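PDB 7A9J: Cfl from Pectobacterium brasiliense, which probably activates a carboxylic acid with ATP, as other AMP-binding ligases do, and binds 6-ethyl-1-oxo-indene-4-carboxylic acid in its pocket. Local coordinates for residues A[500-505]-A[532-537]. The protein carries 1 engineered substitution. Residues are numbered along the deposited sequence; the frame is centred on the assembly and turned at random.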
loop_
_atom_site.group_PDB
_atom_site.type_symbol
_atom_site.label_atom_id
_atom_site.label_comp_id
_atom_site.label_asym_id
_atom_site.label_seq_id
_atom_site.Cartn_x
_atom_site.Cartn_y
_atom_site.Cartn_z
ATOM N N GLU A 500 26.145 14.648 -19.446
ATOM C CA GLU A 500 26.939 15.168 -18.350
ATOM C C GLU A 500 26.749 14.287 -17.129
ATOM O O GLU A 500 25.670 13.746 -16.912
ATOM C CB GLU A 500 26.502 16.580 -18.041
ATOM C CG GLU A 500 27.229 17.264 -16.952
ATOM C CD GLU A 500 26.819 18.723 -16.928
ATOM O OE1 GLU A 500 27.039 19.422 -17.941
ATOM O OE2 GLU A 500 26.218 19.147 -15.932
ATOM N N TYR A 501 27.809 14.160 -16.344
ATOM C CA TYR A 501 27.839 13.343 -15.136
ATOM C C TYR A 501 28.166 14.243 -13.949
ATOM O O TYR A 501 29.133 15.015 -14.001
ATOM C CB TYR A 501 28.894 12.225 -15.304
ATOM C CG TYR A 501 28.527 11.277 -16.408
ATOM C CD1 TYR A 501 27.441 10.432 -16.254
ATOM C CD2 TYR A 501 29.229 11.230 -17.603
ATOM C CE1 TYR A 501 27.062 9.558 -17.230
ATOM C CE2 TYR A 501 28.855 10.323 -18.614
ATOM C CZ TYR A 501 27.751 9.500 -18.403
ATOM O OH TYR A 501 27.297 8.605 -19.342
ATOM N N ILE A 502 27.349 14.172 -12.901
ATOM C CA ILE A 502 27.606 14.885 -11.658
ATOM C C ILE A 502 27.885 13.839 -10.589
ATOM O O ILE A 502 26.986 13.091 -10.192
ATOM C CB ILE A 502 26.435 15.793 -11.266
ATOM C CG1 ILE A 502 26.195 16.847 -12.361
ATOM C CG2 ILE A 502 26.741 16.529 -9.947
ATOM C CD1 ILE A 502 25.010 17.773 -12.110
ATOM N N PHE A 503 29.129 13.754 -10.138
ATOM C CA PHE A 503 29.494 12.788 -9.111
ATOM C C PHE A 503 29.248 13.421 -7.753
ATOM O O PHE A 503 29.796 14.489 -7.452
ATOM C CB PHE A 503 30.956 12.347 -9.233
ATOM C CG PHE A 503 31.255 11.598 -10.492
ATOM C CD1 PHE A 503 31.482 12.282 -11.681
ATOM C CD2 PHE A 503 31.297 10.218 -10.500
ATOM C CE1 PHE A 503 31.747 11.597 -12.854
ATOM C CE2 PHE A 503 31.573 9.527 -11.665
ATOM C CZ PHE A 503 31.799 10.220 -12.847
ATOM N N ILE A 504 28.447 12.755 -6.931
ATOM C CA ILE A 504 28.161 13.195 -5.573
ATOM C C ILE A 504 28.026 11.938 -4.720
ATOM O O ILE A 504 27.400 10.963 -5.147
ATOM C CB ILE A 504 26.893 14.076 -5.529
ATOM C CG1 ILE A 504 26.786 14.811 -4.199
ATOM C CG2 ILE A 504 25.644 13.267 -5.786
ATOM C CD1 ILE A 504 25.639 15.792 -4.150
ATOM N N LYS A 505 28.653 11.912 -3.551
ATOM C CA LYS A 505 28.650 10.641 -2.833
ATOM C C LYS A 505 27.469 10.498 -1.890
ATOM O O LYS A 505 27.364 9.483 -1.198
ATOM C CB LYS A 505 29.980 10.423 -2.113
ATOM C CG LYS A 505 31.070 10.061 -3.123
ATOM C CD LYS A 505 32.352 9.523 -2.526
ATOM C CE LYS A 505 33.326 9.217 -3.654
ATOM N NZ LYS A 505 33.254 10.280 -4.714
ATOM N N GLU A 532 31.378 16.196 -6.234
ATOM C CA GLU A 532 32.757 15.726 -6.211
ATOM C C GLU A 532 33.460 16.103 -7.505
ATOM O O GLU A 532 34.580 16.622 -7.484
ATOM C CB GLU A 532 32.804 14.212 -5.985
ATOM C CG GLU A 532 32.089 13.729 -4.722
ATOM C CD GLU A 532 32.619 14.387 -3.461
ATOM O OE1 GLU A 532 33.828 14.698 -3.407
ATOM O OE2 GLU A 532 31.827 14.596 -2.520
ATOM N N LYS A 533 32.798 15.890 -8.637
ATOM C CA LYS A 533 33.327 16.300 -9.931
ATOM C C LYS A 533 32.182 16.353 -10.927
ATOM O O LYS A 533 31.149 15.710 -10.753
ATOM C CB LYS A 533 34.425 15.346 -10.439
ATOM C CG LYS A 533 35.199 15.898 -11.656
ATOM C CD LYS A 533 36.321 14.965 -12.139
ATOM C CE LYS A 533 37.241 15.666 -13.153
ATOM N NZ LYS A 533 38.267 14.750 -13.735
ATOM N N VAL A 534 32.373 17.146 -11.971
ATOM C CA VAL A 534 31.431 17.205 -13.069
ATOM C C VAL A 534 32.191 16.915 -14.347
ATOM O O VAL A 534 33.320 17.381 -14.524
ATOM C CB VAL A 534 30.717 18.564 -13.145
ATOM C CG1 VAL A 534 29.699 18.536 -14.257
ATOM C CG2 VAL A 534 30.038 18.863 -11.809
ATOM N N PHE A 535 31.587 16.109 -15.216
ATOM C CA PHE A 535 32.194 15.720 -16.482
ATOM C C PHE A 535 31.185 15.970 -17.594
ATOM O O PHE A 535 30.159 15.290 -17.661
ATOM C CB PHE A 535 32.614 14.252 -16.458
ATOM C CG PHE A 535 33.501 13.869 -17.608
ATOM C CD1 PHE A 535 34.878 13.791 -17.441
ATOM C CD2 PHE A 535 32.966 13.601 -18.862
ATOM C CE1 PHE A 535 35.708 13.445 -18.500
ATOM C CE2 PHE A 535 33.792 13.254 -19.923
ATOM C CZ PHE A 535 35.165 13.179 -19.738
ATOM N N THR A 536 31.468 16.932 -18.467
ATOM C CA THR A 536 30.615 17.205 -19.617
ATOM C C THR A 536 31.212 16.579 -20.863
ATOM O O THR A 536 32.378 16.828 -21.184
ATOM C CB THR A 536 30.446 18.705 -19.828
ATOM O OG1 THR A 536 29.994 19.288 -18.611
ATOM C CG2 THR A 536 29.441 18.985 -20.946
ATOM N N LEU A 537 30.409 15.786 -21.570
ATOM C CA LEU A 537 30.859 15.134 -22.802
ATOM C C LEU A 537 30.798 16.091 -23.987
ATOM O O LEU A 537 29.756 16.681 -24.261
ATOM C CB LEU A 537 30.023 13.896 -23.105
ATOM C CG LEU A 537 30.254 12.640 -22.263
ATOM C CD1 LEU A 537 29.837 12.840 -20.818
ATOM C CD2 LEU A 537 29.502 11.464 -22.864
#
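Strands 500-503 and 533-536 form the antiparallel edge of the four-stranded mixed sheet in the C-terminal domain of this AMP-binding enzyme, and the C-terminal strand 533-536 is one of that sheet's two outermost strands. Tyr-501 and Phe-535 form a hydrogen-bonded pair: Tyr-501 N lies 2.9 Å from Phe-535 O, and Phe-535 N is as far from Tyr-501 O. Phe-503 N then reaches Lys-533 O almost straight, at an N-H...O angle of 165°. Here the register slips: Glu-532 and Lys-533 both lie opposite Phe-503, a classic beta bulge, and the bond from Glu-532 N to Phe-503 O is weak, bent to 129°.

On the face of Glu-500, Ile-502, Val-534 and Thr-536, helix 524-530 packs against the sheet. CG1 of Val-534 lies 3.9 Å from CG of Glu-500 and also touches Ile-502, a fit for a compact beta-branched residue between neighbours. Glu-500 is buried but well provided for: Arg-466 forms a salt bridge to OE1, Tyr-524 OH bonds OE2, and Thr-536 OG1 donates to OE1 over 3.0 Å from above the carboxylate plane. Its extended chain, CG anti to the backbone N (chi1 -179°), carries the acid out to these partners.

The aromatic residues lie on the other face, against helix 481-491: Tyr-501 packs on Ile-484 and Leu-488, and Phe-535 on Ala-481 and Glu-482. Lys-533 O meets the Phe-503 ring at its edge, in plane, 3.6 Å from CD1. Exposed Lys-533 sends its long chain away from Phe-503, as a charged residue can on an outer strand. At the chain terminus, Leu-537 turns back across Tyr-501, its CD1 methyl resting obliquely 3.5 Å from ring atom CE2.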